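PDB 1G0D: protein-glutamine gamma-glutamyltransferase 2 from Pagrus major, which probably catalyses the calcium-dependent joining of peptide-bound glutamine to primary amines such as lysine side chains, cross-linking or aminating proteins. Local coordinates for residues N194-L199 against N224-R229; H54-V59 against D91-T96; V490-K495 against V561-D566; S583-L588 against T608-V613. All coordinates share one frame; numbering follows the deposited sequence.

From the N terminus the four contacts come in series; none nests in another and none crosses. Interaction 2 opens the set. It closes a loop that is partly strand and has no helix, and joins two sheets of the N-terminal domain. Interaction 1 comes next. It closes a largely helical loop at the surface, about 40 Å from interaction 2 between centres. Interaction 3 follows, on the other side of the chain's centre from interaction 2, with about 79 Å between their centres. It packs two strands of different sheets. Interaction 4 is last, in the C-terminal Ig-like domain. There two loops meet, about 12 Å from interaction 3 between nearest atoms.

Interaction 1. Residues N194-L199 against N224-R229; sequences NSPAAL and NSNGDR
The guanidinium of Arg229 meets two side chains of the other segment. Leu199 CD1 sits over one face, 3.4 Å above the plane and over its centre. Asn194 OD1 lies at the edge, in plane. Arg229 NH1 donates to Asn194 OD1 at 3.1 Å, with an N-H...O angle of 143°. The donor arrives in the carbonyl plane, on a lone pair. The amide and guanidinium planes are 32° apart. Asn194 ND2 is held as well, by Glu190 O. The Arg229 chain runs extended from CG to NE, and its CD passes Asn194 O at 3.4 Å. This is a surface contact between a helix-to-helix junction and the loop that follows helix 212-223. Asn194 is the first residue to leave the preceding helix, and Ser195 is the N-cap of the next. In the loop, Asn226 forms an Asx motif: its OD1 accepts from Arg229 N at 2.8 Å. With CG anti to the backbone N (chi1 178°), the Asn226 amide extends toward the other segment, and its ND2 lies 3.5 Å from both Pro196 CG and Pro196 CD. One water bridges the segments, donating to Asn194 O and accepting from Asn226 ND2. A leucine in place of Arg229 would probably leave Asn194 OD1 without this donor and deprive Leu199 CD1 of the flat face it rests on. Arg229 O accepts from Trp259 NE1.

Interaction 2. Residues H54-V59 against D91-T96; sequences HHLELV and DEILLT
Two facing sheets of the N-terminal beta-sandwich domain meet here. Strand 55-62 belongs to one sheet and strand 92-98 to the other. Leu56 carries the contact through a single methyl, CD1. Leu56 CD1 lies 3.8 Å from Leu95 CD1 and 4.1 Å from Ile93 CD1. Leu56 and Ile93 reach toward each other, tip to tip. Leu95 instead crosses the Leu56 side chain at a slant. Ile93 CG1 stands anti to the carbonyl carbon (chi1 -60°), and the chain then runs on extended, which carries CD1 out to Leu56. In all three residues CB is directed toward the opposite strand. No hydrogen bond joins the two segments, and the touching atoms are all methyls. Leu56 also touches Val114 in its own sheet and Gln86 in the facing one. Gln86 touches Ile93 and Leu95 too. On strand 55-62, His55 and Glu57 alternate with Leu56. His55 NE2 donates to Glu57 OE1 at 2.8 Å, from above the carboxylate plane, and Glu57 OE2 pairs with Lys74. Apolar side chains turned inward between two sheets in this way are typical of a beta-sandwich core.

Interaction 3. Residues V490-K495 against V561-D566; sequences VIVEVK and VKALLD
Val494 and Leu565 meet between two strands, each with its CB directed at the other strand. From Val494 CB two branches leave, and each finds its own part of Leu565. CG1 stands anti to the backbone N (chi1 -178°) and reaches Leu565 CD1 at 3.9 Å. The same methyl lies 4.1 Å from Leu565 CG. CG2, beside the backbone N, meets Leu565 CD2 at 4.0 Å. The fork of the valine thus faces the fork of the leucine, and the two side chains cross at a slant. Two residues back along the strand, Val492 CG1 touches Ala563 CB at 3.7 Å. The small alanine goes with a closer approach of the backbones, 7.3 Å between Val492 CA and Ala563 CA. At the far end Val490 CG1 and Val561 CG1 are 4.5 Å apart, a looser meeting. Val490 and Val561 both touch Ile580, which by similarity belongs to the GTP site. Glu493 OE2 is bridged to Lys495 NZ and also to Lys478, another residue assigned to that site by similarity. The strands run nearly the same way, 24° apart, and the axes of the two short segments come within 9.0 Å. No hydrogen bond links the two segments. All six touching residues are buried, as is typical of the apolar interior of the first C-terminal beta-barrel of transglutaminases, where strand 488-496 faces strand 558-566 across the core.

Interaction 4. Residues S583-L588 against T608-V613; sequences STPELL and TNPLPV
Pro585 and Pro610 meet with their side chains at about a right angle, where two loops touch at the surface of the C-terminal Ig-like domain. One loop leads from strand 573-581 to strand 588-590. The other follows strand 601-608. Each proline has its CB directed toward the opposite segment. The rings meet through the CG and CD atoms of each. Pro585 CD comes 3.7 Å from Pro610 CG, and Pro585 CG lies 3.8 Å from Pro610 CD. Two neighbouring ring carbons thus rest on two others. The contact is apolar, and no hydrogen bond crosses between the segments. Beside it, Pro585 CG lies 4.1 Å from the backbone oxygen Thr608 O. Pro585 also touches Phe607 of strand 601-608, so the ring reaches the strand as well as the loop beyond it. A glycine at Pro585 is likely to open a gap beside Pro610 CG and CD and to let the 583-588 backbone turn more freely. Asn609, just before Pro610, makes side-chain bonds within the 608-613 loop. Its CB is directed away from the other segment, and CG stands anti to the backbone N (chi1 -176°). Leu611 N donates to Asn609 OD1 from above the carbonyl plane, closing an Asx turn around Pro610. The amide's other end is also tied down: Asn609 ND2 donates to Ala640 O and, at 2.7 Å, to Val613 O.

Interaction 1. Residues N194-L199 against N224-R229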
loop_
_atom_site.group_PDB
_atom_site.type_symbol
_atom_site.label_atom_id
_atom_site.label_comp_id
_atom_site.label_asym_id
_atom_site.label_seq_id
_atom_site.Cartn_x
_atom_site.Cartn_y
_atom_site.Cartn_z
ATOM N N ASN A 194 15.726 -13.082 3.881
ATOM C CA ASN A 194 16.406 -13.000 2.594
ATOM C C ASN A 194 16.941 -11.627 2.286
ATOM O O ASN A 194 17.333 -11.332 1.144
ATOM C CB ASN A 194 15.448 -13.427 1.491
ATOM C CG ASN A 194 15.248 -14.906 1.477
ATOM O OD1 ASN A 194 16.096 -15.622 0.986
ATOM N ND2 ASN A 194 14.141 -15.382 2.032
ATOM N N SER A 195 16.951 -10.778 3.298
ATOM C CA SER A 195 17.438 -9.443 3.078
ATOM C C SER A 195 18.951 -9.440 3.160
ATOM O O SER A 195 19.571 -10.318 3.757
ATOM C CB SER A 195 16.837 -8.461 4.095
ATOM O OG SER A 195 17.460 -8.527 5.375
ATOM N N PRO A 196 19.569 -8.451 2.527
ATOM C CA PRO A 196 21.023 -8.309 2.521
ATOM C C PRO A 196 21.646 -8.459 3.892
ATOM O O PRO A 196 22.669 -9.135 4.059
ATOM C CB PRO A 196 21.233 -6.918 1.961
ATOM C CG PRO A 196 20.047 -6.737 1.038
ATOM C CD PRO A 196 18.907 -7.422 1.706
ATOM N N ALA A 197 21.028 -7.820 4.872
ATOM C CA ALA A 197 21.547 -7.847 6.236
ATOM C C ALA A 197 21.547 -9.217 6.840
ATOM O O ALA A 197 22.482 -9.591 7.541
ATOM C CB ALA A 197 20.739 -6.933 7.105
ATOM N N ALA A 198 20.474 -9.951 6.596
ATOM C CA ALA A 198 20.337 -11.276 7.150
ATOM C C ALA A 198 21.325 -12.209 6.457
ATOM O O ALA A 198 21.856 -13.156 7.069
ATOM C CB ALA A 198 18.883 -11.763 6.970
ATOM N N LEU A 199 21.590 -11.938 5.180
ATOM C CA LEU A 199 22.512 -12.778 4.442
ATOM C C LEU A 199 23.957 -12.469 4.863
ATOM O O LEU A 199 24.747 -13.375 5.133
ATOM C CB LEU A 199 22.281 -12.591 2.939
ATOM C CG LEU A 199 20.855 -12.990 2.518
ATOM C CD1 LEU A 199 20.636 -12.685 1.073
ATOM C CD2 LEU A 199 20.600 -14.451 2.724
ATOM N N ASN A 224 10.306 -3.856 -3.280
ATOM C CA ASN A 224 10.647 -3.636 -4.663
ATOM C C ASN A 224 12.095 -3.270 -4.907
ATOM O O ASN A 224 12.759 -3.899 -5.708
ATOM C CB ASN A 224 9.754 -2.566 -5.270
ATOM C CG ASN A 224 10.178 -2.186 -6.679
ATOM O OD1 ASN A 224 10.309 -1.015 -7.016
ATOM N ND2 ASN A 224 10.392 -3.187 -7.509
ATOM N N SER A 225 12.600 -2.271 -4.203
ATOM C CA SER A 225 13.963 -1.828 -4.441
ATOM C C SER A 225 15.027 -2.912 -4.533
ATOM O O SER A 225 15.961 -2.777 -5.339
ATOM C CB SER A 225 14.382 -0.785 -3.400
ATOM O OG SER A 225 14.951 -1.405 -2.275
ATOM N N ASN A 226 14.921 -3.971 -3.725
ATOM C CA ASN A 226 15.932 -5.030 -3.774
ATOM C C ASN A 226 15.713 -5.856 -5.023
ATOM O O ASN A 226 14.735 -6.607 -5.130
ATOM C CB ASN A 226 15.871 -5.908 -2.533
ATOM C CG ASN A 226 16.876 -7.033 -2.571
ATOM O OD1 ASN A 226 16.947 -7.798 -3.543
ATOM N ND2 ASN A 226 17.667 -7.148 -1.515
ATOM N N GLY A 227 16.648 -5.705 -5.966
ATOM C CA GLY A 227 16.573 -6.380 -7.252
ATOM C C GLY A 227 16.781 -7.885 -7.380
ATOM O O GLY A 227 16.189 -8.506 -8.278
ATOM N N ASP A 228 17.601 -8.490 -6.525
ATOM C CA ASP A 228 17.801 -9.910 -6.666
ATOM C C ASP A 228 16.859 -10.765 -5.825
ATOM O O ASP A 228 16.522 -11.885 -6.217
ATOM C CB ASP A 228 19.267 -10.274 -6.442
ATOM C CG ASP A 228 19.855 -9.586 -5.272
ATOM O OD1 ASP A 228 19.861 -8.334 -5.279
ATOM O OD2 ASP A 228 20.311 -10.300 -4.342
ATOM N N ARG A 229 16.391 -10.249 -4.693
ATOM C CA ARG A 229 15.453 -11.027 -3.904
ATOM C C ARG A 229 14.219 -10.269 -3.509
ATOM O O ARG A 229 13.415 -10.777 -2.762
ATOM C CB ARG A 229 16.121 -11.556 -2.664
ATOM C CG ARG A 229 17.135 -12.638 -2.948
ATOM C CD ARG A 229 17.708 -13.236 -1.659
ATOM N NE ARG A 229 19.064 -13.730 -1.871
ATOM C CZ ARG A 229 19.525 -14.888 -1.411
ATOM N NH1 ARG A 229 18.734 -15.677 -0.705
ATOM N NH2 ARG A 229 20.776 -15.266 -1.655
HETATM O O HOH W 1 18.836 -9.850 -0.616
#

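Interaction 2. Residues H54-V59 against D91-T96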
loop_
_atom_site.group_PDB
_atom_site.type_symbol
_atom_site.label_atom_id
_atom_site.label_comp_id
_atom_site.label_asym_id
_atom_site.label_seq_id
_atom_site.Cartn_x
_atom_site.Cartn_y
_atom_site.Cartn_z
ATOM N N HIS A 54 15.676 -31.570 42.020
ATOM C CA HIS A 54 15.679 -31.247 40.599
ATOM C C HIS A 54 14.783 -30.040 40.311
ATOM O O HIS A 54 13.700 -29.914 40.877
ATOM C CB HIS A 54 15.184 -32.448 39.804
ATOM C CG HIS A 54 16.195 -33.537 39.691
ATOM N ND1 HIS A 54 17.354 -33.551 40.434
ATOM C CD2 HIS A 54 16.245 -34.626 38.890
ATOM C CE1 HIS A 54 18.079 -34.604 40.095
ATOM N NE2 HIS A 54 17.428 -35.271 39.160
ATOM N N HIS A 55 15.217 -29.164 39.417
ATOM C CA HIS A 55 14.422 -27.995 39.117
ATOM C C HIS A 55 14.348 -27.761 37.624
ATOM O O HIS A 55 15.129 -28.322 36.892
ATOM C CB HIS A 55 15.028 -26.785 39.832
ATOM C CG HIS A 55 16.239 -26.220 39.156
ATOM N ND1 HIS A 55 17.406 -26.933 39.001
ATOM C CD2 HIS A 55 16.450 -25.026 38.551
ATOM C CE1 HIS A 55 18.281 -26.210 38.325
ATOM N NE2 HIS A 55 17.726 -25.048 38.040
ATOM N N LEU A 56 13.395 -26.945 37.171
ATOM C CA LEU A 56 13.265 -26.643 35.733
ATOM C C LEU A 56 14.125 -25.436 35.319
ATOM O O LEU A 56 14.353 -24.499 36.096
ATOM C CB LEU A 56 11.791 -26.378 35.320
ATOM C CG LEU A 56 10.727 -27.484 35.360
ATOM C CD1 LEU A 56 9.436 -27.034 34.685
ATOM C CD2 LEU A 56 11.276 -28.712 34.706
ATOM N N GLU A 57 14.582 -25.489 34.068
ATOM C CA GLU A 57 15.417 -24.470 33.457
ATOM C C GLU A 57 14.853 -24.219 32.057
ATOM O O GLU A 57 14.467 -25.158 31.353
ATOM C CB GLU A 57 16.841 -24.989 33.361
ATOM C CG GLU A 57 17.858 -23.918 33.331
ATOM C CD GLU A 57 18.043 -23.325 34.691
ATOM O OE1 GLU A 57 18.581 -24.029 35.563
ATOM O OE2 GLU A 57 17.643 -22.157 34.899
ATOM N N LEU A 58 14.790 -22.959 31.647
ATOM C CA LEU A 58 14.246 -22.645 30.318
ATOM C C LEU A 58 15.176 -21.796 29.466
ATOM O O LEU A 58 15.627 -20.731 29.895
ATOM C CB LEU A 58 12.903 -21.902 30.444
ATOM C CG LEU A 58 11.608 -22.719 30.368
ATOM C CD1 LEU A 58 11.569 -23.632 31.572
ATOM C CD2 LEU A 58 10.376 -21.819 30.330
ATOM N N VAL A 59 15.469 -22.264 28.260
ATOM C CA VAL A 59 16.293 -21.470 27.369
ATOM C C VAL A 59 15.680 -21.397 25.978
ATOM O O VAL A 59 15.181 -22.387 25.444
ATOM C CB VAL A 59 17.754 -21.971 27.337
ATOM C CG1 VAL A 59 17.814 -23.364 27.807
ATOM C CG2 VAL A 59 18.352 -21.798 25.959
ATOM N N ASP A 91 -1.212 -33.360 37.315
ATOM C CA ASP A 91 -0.119 -34.192 36.880
ATOM C C ASP A 91 0.697 -33.462 35.810
ATOM O O ASP A 91 1.505 -34.074 35.112
ATOM C CB ASP A 91 -0.621 -35.576 36.404
ATOM C CG ASP A 91 -1.866 -35.503 35.526
ATOM O OD1 ASP A 91 -2.536 -34.427 35.484
ATOM O OD2 ASP A 91 -2.168 -36.541 34.877
ATOM N N GLU A 92 0.484 -32.147 35.697
ATOM C CA GLU A 92 1.226 -31.299 34.770
ATOM C C GLU A 92 1.756 -29.997 35.419
ATOM O O GLU A 92 1.286 -29.567 36.466
ATOM C CB GLU A 92 0.366 -30.989 33.553
ATOM C CG GLU A 92 -1.029 -30.523 33.818
ATOM C CD GLU A 92 -1.975 -30.903 32.680
ATOM O OE1 GLU A 92 -2.152 -30.126 31.720
ATOM O OE2 GLU A 92 -2.553 -32.001 32.745
ATOM N N ILE A 93 2.779 -29.398 34.827
ATOM C CA ILE A 93 3.328 -28.155 35.366
ATOM C C ILE A 93 2.949 -26.995 34.410
ATOM O O ILE A 93 3.241 -27.041 33.222
ATOM C CB ILE A 93 4.866 -28.236 35.490
ATOM C CG1 ILE A 93 5.248 -29.361 36.417
ATOM C CG2 ILE A 93 5.421 -26.976 36.092
ATOM C CD1 ILE A 93 6.752 -29.540 36.562
ATOM N N LEU A 94 2.280 -25.980 34.954
ATOM C CA LEU A 94 1.839 -24.795 34.208
ATOM C C LEU A 94 3.003 -23.814 34.194
ATOM O O LEU A 94 3.445 -23.338 35.243
ATOM C CB LEU A 94 0.641 -24.147 34.897
ATOM C CG LEU A 94 -0.509 -23.470 34.114
ATOM C CD1 LEU A 94 -0.564 -22.103 34.713
ATOM C CD2 LEU A 94 -0.371 -23.377 32.573
ATOM N N LEU A 95 3.481 -23.496 32.996
ATOM C CA LEU A 95 4.608 -22.611 32.844
ATOM C C LEU A 95 4.125 -21.366 32.138
ATOM O O LEU A 95 3.739 -21.431 30.988
ATOM C CB LEU A 95 5.656 -23.302 31.987
ATOM C CG LEU A 95 6.947 -23.993 32.461
ATOM C CD1 LEU A 95 7.079 -24.182 33.987
ATOM C CD2 LEU A 95 6.972 -25.310 31.752
ATOM N N THR A 96 4.118 -20.232 32.825
ATOM C CA THR A 96 3.694 -18.982 32.201
ATOM C C THR A 96 4.936 -18.209 31.805
ATOM O O THR A 96 5.688 -17.780 32.673
ATOM C CB THR A 96 2.905 -18.130 33.165
ATOM O OG1 THR A 96 1.800 -18.891 33.653
ATOM C CG2 THR A 96 2.405 -16.893 32.468
#

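Interaction 3. Residues V490-K495 against V561-D566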
loop_
_atom_site.group_PDB
_atom_site.type_symbol
_atom_site.label_atom_id
_atom_site.label_comp_id
_atom_site.label_asym_id
_atom_site.label_seq_id
_atom_site.Cartn_x
_atom_site.Cartn_y
_atom_site.Cartn_z
ATOM N N VAL A 490 -15.474 17.376 -24.337
ATOM C CA VAL A 490 -14.837 17.950 -23.156
ATOM C C VAL A 490 -14.934 19.453 -23.381
ATOM O O VAL A 490 -14.461 19.947 -24.394
ATOM C CB VAL A 490 -13.312 17.611 -23.082
ATOM C CG1 VAL A 490 -12.679 18.397 -21.973
ATOM C CG2 VAL A 490 -13.100 16.123 -22.863
ATOM N N ILE A 491 -15.543 20.192 -22.468
ATOM C CA ILE A 491 -15.597 21.630 -22.668
ATOM C C ILE A 491 -14.437 22.344 -22.001
ATOM O O ILE A 491 -13.997 21.964 -20.910
ATOM C CB ILE A 491 -16.883 22.235 -22.134
ATOM C CG1 ILE A 491 -18.052 21.584 -22.823
ATOM C CG2 ILE A 491 -16.925 23.711 -22.403
ATOM C CD1 ILE A 491 -18.577 20.505 -21.992
ATOM N N VAL A 492 -13.926 23.357 -22.692
ATOM C CA VAL A 492 -12.848 24.195 -22.199
ATOM C C VAL A 492 -13.536 25.553 -22.124
ATOM O O VAL A 492 -13.869 26.133 -23.148
ATOM C CB VAL A 492 -11.657 24.256 -23.213
ATOM C CG1 VAL A 492 -10.594 25.229 -22.731
ATOM C CG2 VAL A 492 -11.039 22.881 -23.355
ATOM N N GLU A 493 -13.774 26.055 -20.912
ATOM C CA GLU A 493 -14.448 27.316 -20.773
ATOM C C GLU A 493 -13.556 28.412 -20.257
ATOM O O GLU A 493 -12.861 28.250 -19.270
ATOM C CB GLU A 493 -15.647 27.146 -19.859
ATOM C CG GLU A 493 -16.214 28.453 -19.350
ATOM C CD GLU A 493 -17.460 28.270 -18.502
ATOM O OE1 GLU A 493 -18.577 28.400 -19.057
ATOM O OE2 GLU A 493 -17.316 28.006 -17.281
ATOM N N VAL A 494 -13.580 29.540 -20.956
ATOM C CA VAL A 494 -12.809 30.724 -20.601
ATOM C C VAL A 494 -13.805 31.710 -19.997
ATOM O O VAL A 494 -14.743 32.106 -20.665
ATOM C CB VAL A 494 -12.199 31.379 -21.867
ATOM C CG1 VAL A 494 -11.372 32.564 -21.453
ATOM C CG2 VAL A 494 -11.389 30.357 -22.680
ATOM N N LYS A 495 -13.631 32.096 -18.744
ATOM C CA LYS A 495 -14.575 33.026 -18.134
ATOM C C LYS A 495 -13.926 34.360 -17.986
ATOM O O LYS A 495 -12.957 34.502 -17.264
ATOM C CB LYS A 495 -15.015 32.577 -16.717
ATOM C CG LYS A 495 -16.283 31.677 -16.625
ATOM C CD LYS A 495 -16.172 30.549 -15.559
ATOM C CE LYS A 495 -14.750 29.882 -15.520
ATOM N NZ LYS A 495 -14.503 28.701 -16.422
ATOM N N VAL A 561 -5.985 16.440 -20.803
ATOM C CA VAL A 561 -6.372 17.577 -21.628
ATOM C C VAL A 561 -5.719 18.820 -21.050
ATOM O O VAL A 561 -5.693 18.985 -19.832
ATOM C CB VAL A 561 -7.889 17.773 -21.616
ATOM C CG1 VAL A 561 -8.274 18.988 -22.455
ATOM C CG2 VAL A 561 -8.561 16.516 -22.139
ATOM N N LYS A 562 -5.162 19.668 -21.911
ATOM C CA LYS A 562 -4.510 20.916 -21.482
ATOM C C LYS A 562 -5.042 22.112 -22.253
ATOM O O LYS A 562 -5.424 22.005 -23.402
ATOM C CB LYS A 562 -3.002 20.842 -21.692
ATOM C CG LYS A 562 -2.367 19.645 -21.037
ATOM C CD LYS A 562 -0.854 19.687 -21.220
ATOM C CE LYS A 562 -0.155 18.552 -20.504
ATOM N NZ LYS A 562 1.295 18.841 -20.414
ATOM N N ALA A 563 -5.079 23.265 -21.630
ATOM C CA ALA A 563 -5.583 24.408 -22.356
ATOM C C ALA A 563 -4.681 25.557 -21.993
ATOM O O ALA A 563 -4.292 25.705 -20.836
ATOM C CB ALA A 563 -7.023 24.708 -21.962
ATOM N N LEU A 564 -4.308 26.339 -22.996
ATOM C CA LEU A 564 -3.439 27.498 -22.793
ATOM C C LEU A 564 -4.280 28.667 -23.246
ATOM O O LEU A 564 -4.999 28.572 -24.235
ATOM C CB LEU A 564 -2.204 27.393 -23.685
ATOM C CG LEU A 564 -0.836 27.877 -23.232
ATOM C CD1 LEU A 564 -0.526 29.159 -23.935
ATOM C CD2 LEU A 564 -0.774 28.026 -21.731
ATOM N N LEU A 565 -4.217 29.771 -22.533
ATOM C CA LEU A 565 -4.999 30.928 -22.923
ATOM C C LEU A 565 -4.007 32.047 -22.924
ATOM O O LEU A 565 -3.705 32.563 -21.862
ATOM C CB LEU A 565 -6.062 31.222 -21.873
ATOM C CG LEU A 565 -7.457 31.759 -22.188
ATOM C CD1 LEU A 565 -7.568 33.177 -21.691
ATOM C CD2 LEU A 565 -7.731 31.679 -23.653
ATOM N N ASP A 566 -3.450 32.413 -24.069
ATOM C CA ASP A 566 -2.532 33.516 -23.986
ATOM C C ASP A 566 -3.345 34.767 -23.837
ATOM O O ASP A 566 -3.946 35.300 -24.780
ATOM C CB ASP A 566 -1.597 33.615 -25.163
ATOM C CG ASP A 566 -0.211 34.029 -24.722
ATOM O OD1 ASP A 566 0.781 33.432 -25.216
ATOM O OD2 ASP A 566 -0.130 34.943 -23.857
#

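Interaction 4. Residues S583-L588 against T608-V613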
loop_
_atom_site.group_PDB
_atom_site.type_symbol
_atom_site.label_atom_id
_atom_site.label_comp_id
_atom_site.label_asym_id
_atom_site.label_seq_id
_atom_site.Cartn_x
_atom_site.Cartn_y
_atom_site.Cartn_z
ATOM N N SER A 583 -14.024 5.382 -17.744
ATOM C CA SER A 583 -14.478 4.220 -16.958
ATOM C C SER A 583 -14.656 2.879 -17.639
ATOM O O SER A 583 -14.904 2.821 -18.829
ATOM C CB SER A 583 -15.797 4.541 -16.219
ATOM O OG SER A 583 -16.710 5.338 -16.954
ATOM N N THR A 584 -14.524 1.795 -16.871
ATOM C CA THR A 584 -14.742 0.446 -17.390
ATOM C C THR A 584 -16.037 -0.025 -16.721
ATOM O O THR A 584 -16.425 0.489 -15.669
ATOM C CB THR A 584 -13.598 -0.518 -17.055
ATOM O OG1 THR A 584 -13.164 -0.295 -15.711
ATOM C CG2 THR A 584 -12.422 -0.307 -18.014
ATOM N N PRO A 585 -16.732 -1.001 -17.316
ATOM C CA PRO A 585 -17.967 -1.396 -16.633
ATOM C C PRO A 585 -17.675 -1.971 -15.268
ATOM O O PRO A 585 -16.575 -2.470 -15.037
ATOM C CB PRO A 585 -18.602 -2.418 -17.579
ATOM C CG PRO A 585 -17.469 -2.925 -18.445
ATOM C CD PRO A 585 -16.472 -1.796 -18.531
ATOM N N GLU A 586 -18.656 -1.881 -14.367
ATOM C CA GLU A 586 -18.523 -2.413 -13.020
ATOM C C GLU A 586 -19.167 -3.779 -12.842
ATOM O O GLU A 586 -20.384 -3.915 -12.934
ATOM C CB GLU A 586 -19.120 -1.478 -11.999
ATOM C CG GLU A 586 -18.571 -1.810 -10.633
ATOM C CD GLU A 586 -19.432 -1.318 -9.497
ATOM O OE1 GLU A 586 -20.154 -0.299 -9.697
ATOM O OE2 GLU A 586 -19.368 -1.960 -8.408
ATOM N N LEU A 587 -18.341 -4.774 -12.544
ATOM C CA LEU A 587 -18.811 -6.143 -12.382
ATOM C C LEU A 587 -19.920 -6.258 -11.355
ATOM O O LEU A 587 -19.899 -5.577 -10.334
ATOM C CB LEU A 587 -17.644 -7.088 -11.990
ATOM C CG LEU A 587 -16.409 -7.160 -12.917
ATOM C CD1 LEU A 587 -15.441 -8.296 -12.501
ATOM C CD2 LEU A 587 -16.897 -7.372 -14.343
ATOM N N LEU A 588 -20.890 -7.121 -11.660
ATOM C CA LEU A 588 -22.017 -7.433 -10.787
ATOM C C LEU A 588 -21.626 -8.726 -10.134
ATOM O O LEU A 588 -21.653 -9.806 -10.765
ATOM C CB LEU A 588 -23.274 -7.684 -11.586
ATOM C CG LEU A 588 -24.610 -7.347 -10.935
ATOM C CD1 LEU A 588 -25.590 -8.381 -11.354
ATOM C CD2 LEU A 588 -24.492 -7.300 -9.457
ATOM N N THR A 608 -21.627 -6.334 -19.183
ATOM C CA THR A 608 -21.950 -6.171 -20.590
ATOM C C THR A 608 -20.832 -5.463 -21.326
ATOM O O THR A 608 -20.437 -4.379 -20.952
ATOM C CB THR A 608 -23.240 -5.338 -20.780
ATOM O OG1 THR A 608 -24.381 -6.101 -20.370
ATOM C CG2 THR A 608 -23.414 -4.968 -22.234
ATOM N N ASN A 609 -20.324 -6.085 -22.375
ATOM C CA ASN A 609 -19.281 -5.490 -23.193
ATOM C C ASN A 609 -19.691 -4.080 -23.667
ATOM O O ASN A 609 -20.638 -3.930 -24.421
ATOM C CB ASN A 609 -19.059 -6.386 -24.399
ATOM C CG ASN A 609 -17.933 -5.923 -25.267
ATOM O OD1 ASN A 609 -17.299 -4.911 -24.983
ATOM N ND2 ASN A 609 -17.671 -6.666 -26.342
ATOM N N PRO A 610 -19.002 -3.027 -23.201
ATOM C CA PRO A 610 -19.345 -1.660 -23.623
ATOM C C PRO A 610 -18.604 -1.319 -24.935
ATOM O O PRO A 610 -18.763 -0.239 -25.523
ATOM C CB PRO A 610 -18.836 -0.805 -22.471
ATOM C CG PRO A 610 -17.598 -1.505 -22.072
ATOM C CD PRO A 610 -17.873 -3.011 -22.259
ATOM N N LEU A 611 -17.776 -2.263 -25.367
ATOM C CA LEU A 611 -16.990 -2.123 -26.572
ATOM C C LEU A 611 -17.699 -2.717 -27.793
ATOM O O LEU A 611 -18.245 -3.818 -27.753
ATOM C CB LEU A 611 -15.646 -2.819 -26.369
ATOM C CG LEU A 611 -14.436 -1.952 -26.083
ATOM C CD1 LEU A 611 -14.742 -0.950 -25.024
ATOM C CD2 LEU A 611 -13.287 -2.860 -25.718
ATOM N N PRO A 612 -17.702 -1.978 -28.900
ATOM C CA PRO A 612 -18.344 -2.480 -30.110
ATOM C C PRO A 612 -17.340 -3.413 -30.799
ATOM O O PRO A 612 -17.268 -3.493 -32.020
ATOM C CB PRO A 612 -18.613 -1.214 -30.912
ATOM C CG PRO A 612 -17.486 -0.282 -30.502
ATOM C CD PRO A 612 -17.108 -0.642 -29.090
ATOM N N VAL A 613 -16.564 -4.120 -29.988
ATOM C CA VAL A 613 -15.553 -5.039 -30.477
ATOM C C VAL A 613 -15.675 -6.284 -29.641
ATOM O O VAL A 613 -16.107 -6.221 -28.507
ATOM C CB VAL A 613 -14.125 -4.512 -30.210
ATOM C CG1 VAL A 613 -13.181 -5.020 -31.259
ATOM C CG2 VAL A 613 -14.112 -3.004 -30.164
#